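Local atomic coordinates of chorismate synthase (Aquifex aeolicus, PDB entry 1Q1L), a protein that catalyses the last step of chorismate biosynthesis, eliminating phosphate from 5-enolpyruvylshikimate-3-phosphate with the help of reduced FMN. Residues A137-T142 against S262-K267. Sequence-based numbering, arbitrary orientation.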
ATOM      1  N   ALA A 137      20.947  -3.287 -10.446  1.00 70.62           N
ATOM      2  CA  ALA A 137      20.163  -2.760 -11.560  1.00 69.28           C
ATOM      3  C   ALA A 137      20.118  -3.696 -12.761  1.00 67.56           C
ATOM      4  O   ALA A 137      19.074  -3.848 -13.399  1.00 66.36           O
ATOM      5  CB  ALA A 137      20.720  -1.399 -11.988  1.00 69.63           C
ATOM      6  N   SER A 138      21.256  -4.313 -13.062  1.00 65.94           N
ATOM      7  CA  SER A 138      21.372  -5.218 -14.200  1.00 64.87           C
ATOM      8  C   SER A 138      20.149  -6.092 -14.454  1.00 63.10           C
ATOM      9  O   SER A 138      19.443  -6.486 -13.522  1.00 63.60           O
ATOM     10  CB  SER A 138      22.608  -6.103 -14.039  1.00 64.57           C
ATOM     11  OG  SER A 138      23.791  -5.346 -14.242  1.00 68.02           O
ATOM     12  N   ALA A 139      19.915  -6.388 -15.732  1.00 59.36           N
ATOM     13  CA  ALA A 139      18.795  -7.215 -16.159  1.00 55.22           C
ATOM     14  C   ALA A 139      18.835  -8.570 -15.471  1.00 52.11           C
ATOM     15  O   ALA A 139      17.994  -9.427 -15.721  1.00 51.95           O
ATOM     16  CB  ALA A 139      18.828  -7.393 -17.668  1.00 57.43           C
ATOM     17  N   ARG A 140      19.830  -8.761 -14.612  1.00 48.99           N
ATOM     18  CA  ARG A 140      19.977 -10.004 -13.866  1.00 47.27           C
ATOM     19  C   ARG A 140      18.741 -10.149 -12.982  1.00 44.16           C
ATOM     20  O   ARG A 140      18.244 -11.250 -12.770  1.00 42.95           O
ATOM     21  CB  ARG A 140      21.223  -9.935 -12.984  1.00 47.25           C
ATOM     22  CG  ARG A 140      22.044 -11.214 -12.898  1.00 48.96           C
ATOM     23  CD  ARG A 140      21.305 -12.392 -12.287  1.00 48.05           C
ATOM     24  NE  ARG A 140      20.872 -13.335 -13.311  1.00 50.44           N
ATOM     25  CZ  ARG A 140      20.795 -14.652 -13.141  1.00 50.87           C
ATOM     26  NH1 ARG A 140      21.124 -15.204 -11.982  1.00 51.47           N
ATOM     27  NH2 ARG A 140      20.386 -15.421 -14.141  1.00 52.61           N
ATOM     28  N   GLU A 141      18.258  -9.018 -12.476  1.00 42.61           N
ATOM     29  CA  GLU A 141      17.091  -8.983 -11.600  1.00 42.21           C
ATOM     30  C   GLU A 141      15.828  -9.499 -12.279  1.00 40.55           C
ATOM     31  O   GLU A 141      14.940 -10.022 -11.607  1.00 39.33           O
ATOM     32  CB  GLU A 141      16.859  -7.551 -11.095  1.00 44.93           C
ATOM     33  CG  GLU A 141      15.888  -7.411  -9.915  1.00 47.72           C
ATOM     34  CD  GLU A 141      14.420  -7.400 -10.325  1.00 50.89           C
ATOM     35  OE1 GLU A 141      14.057  -6.619 -11.233  1.00 52.68           O
ATOM     36  OE2 GLU A 141      13.627  -8.161  -9.727  1.00 50.33           O
ATOM     37  N   THR A 142      15.744  -9.364 -13.605  1.00 36.92           N
ATOM     38  CA  THR A 142      14.557  -9.828 -14.314  1.00 35.12           C
ATOM     39  C   THR A 142      14.382 -11.333 -14.139  1.00 33.37           C
ATOM     40  O   THR A 142      13.274 -11.850 -14.271  1.00 33.59           O
ATOM     41  CB  THR A 142      14.591  -9.485 -15.840  1.00 34.83           C
ATOM     42  OG1 THR A 142      15.662 -10.189 -16.479  1.00 34.98           O
ATOM     43  CG2 THR A 142      14.777  -7.990 -16.050  1.00 32.77           C
ATOM     44  N   SER A 262       8.460  -0.914 -16.471  1.00 25.87           N
ATOM     45  CA  SER A 262       9.403  -1.098 -15.373  1.00 28.66           C
ATOM     46  C   SER A 262      10.545  -2.030 -15.776  1.00 27.65           C
ATOM     47  O   SER A 262      11.575  -2.078 -15.112  1.00 29.65           O
ATOM     48  CB  SER A 262       8.693  -1.654 -14.126  1.00 25.99           C
ATOM     49  OG  SER A 262       8.337  -3.017 -14.283  1.00 28.69           O
ATOM     50  N   ILE A 263      10.362  -2.775 -16.859  1.00 27.27           N
ATOM     51  CA  ILE A 263      11.407  -3.690 -17.324  1.00 27.54           C
ATOM     52  C   ILE A 263      12.580  -2.864 -17.864  1.00 27.92           C
ATOM     53  O   ILE A 263      12.387  -1.867 -18.559  1.00 25.55           O
ATOM     54  CB  ILE A 263      10.873  -4.632 -18.435  1.00 26.51           C
ATOM     55  CG1 ILE A 263       9.706  -5.458 -17.893  1.00 25.93           C
ATOM     56  CG2 ILE A 263      11.984  -5.562 -18.926  1.00 27.22           C
ATOM     57  CD1 ILE A 263       8.959  -6.257 -18.964  1.00 24.73           C
ATOM     58  N   GLN A 264      13.798  -3.271 -17.530  1.00 29.42           N
ATOM     59  CA  GLN A 264      14.979  -2.549 -17.983  1.00 32.74           C
ATOM     60  C   GLN A 264      14.991  -2.371 -19.498  1.00 31.40           C
ATOM     61  O   GLN A 264      14.633  -3.285 -20.234  1.00 29.61           O
ATOM     62  CB  GLN A 264      16.247  -3.290 -17.554  1.00 37.23           C
ATOM     63  CG  GLN A 264      17.515  -2.747 -18.202  1.00 45.69           C
ATOM     64  CD  GLN A 264      18.759  -3.512 -17.789  1.00 51.13           C
ATOM     65  OE1 GLN A 264      19.853  -3.255 -18.290  1.00 54.16           O
ATOM     66  NE2 GLN A 264      18.595  -4.457 -16.866  1.00 54.19           N
ATOM     67  N   ALA A 265      15.400  -1.183 -19.941  1.00 29.75           N
ATOM     68  CA  ALA A 265      15.496  -0.842 -21.360  1.00 32.07           C
ATOM     69  C   ALA A 265      14.176  -0.572 -22.078  1.00 31.94           C
ATOM     70  O   ALA A 265      14.184  -0.154 -23.241  1.00 33.23           O
ATOM     71  CB  ALA A 265      16.275  -1.928 -22.114  1.00 28.68           C
ATOM     72  N   ILE A 266      13.050  -0.809 -21.415  1.00 31.35           N
ATOM     73  CA  ILE A 266      11.755  -0.570 -22.049  1.00 29.58           C
ATOM     74  C   ILE A 266      11.423   0.918 -22.047  1.00 32.47           C
ATOM     75  O   ILE A 266      11.364   1.552 -20.993  1.00 33.54           O
ATOM     76  CB  ILE A 266      10.619  -1.332 -21.339  1.00 28.37           C
ATOM     77  CG1 ILE A 266      10.890  -2.840 -21.385  1.00 28.28           C
ATOM     78  CG2 ILE A 266       9.281  -1.022 -22.005  1.00 25.06           C
ATOM     79  CD1 ILE A 266      11.129  -3.387 -22.783  1.00 28.27           C
ATOM     80  N   LYS A 267      11.194   1.475 -23.232  1.00 32.06           N
ATOM     81  CA  LYS A 267      10.888   2.897 -23.344  1.00 31.15           C
ATOM     82  C   LYS A 267       9.508   3.201 -23.910  1.00 30.44           C
ATOM     83  O   LYS A 267       9.099   4.361 -23.974  1.00 31.44           O
ATOM     84  CB  LYS A 267      11.964   3.581 -24.193  1.00 32.79           C
ATOM     85  CG  LYS A 267      13.289   3.777 -23.458  1.00 35.54           C
ATOM     86  CD  LYS A 267      13.113   4.833 -22.385  1.00 39.75           C
ATOM     87  CE  LYS A 267      14.379   5.103 -21.619  1.00 41.65           C
ATOM     88  NZ  LYS A 267      14.103   6.089 -20.544  1.00 42.63           N
TER
HETATM   89  O   HOH W   1      17.080  -5.384 -14.411  1.00 71.14           O
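Gln-264 reaches across to Ala-139 with its whole side chain stretched out: CG lies anti to the backbone N (chi1 169°), the chain stays extended beyond it, and the amide is thereby delivered to the loop between helices 131-137 and 142-157. NE2 of Gln-264 is modelled 2.6 Å from N of Ala-139 and 3.1 Å from its CB, but both nitrogens are donors and the approach is too tight to be trusted. The assignment of the amide's N and O ends is therefore doubtful; turned over, OE1 could face that N-H. Water 1 bridges the two segments, donating to O of Ala-137 at 2.7 Å and, as modelled, accepting a weak bond from NE2 of Gln-264 at 3.0 Å. Within 137-142, O of Ala-139 accepts from both N and OG1 of Thr-142, the hydroxyl lying in the carbonyl plane at 2.6 Å from that oxygen. With an alanine at Gln-264 the amide is gone, and the water on O of Ala-137 would probably lose its bridge to 262-267, opening a gap beside CB of Ala-139. Gln-264 itself projects from a type II turn, Ile-263 to Ile-266, leading into strand 266-271. Ala-137, Ser-138, Gln-264 and Ala-265 are predicted to bind FMN, so the end of helix 131-137 with its following loop and the turn before strand 266-271 come together at what is probably the flavin site of chorismate synthase.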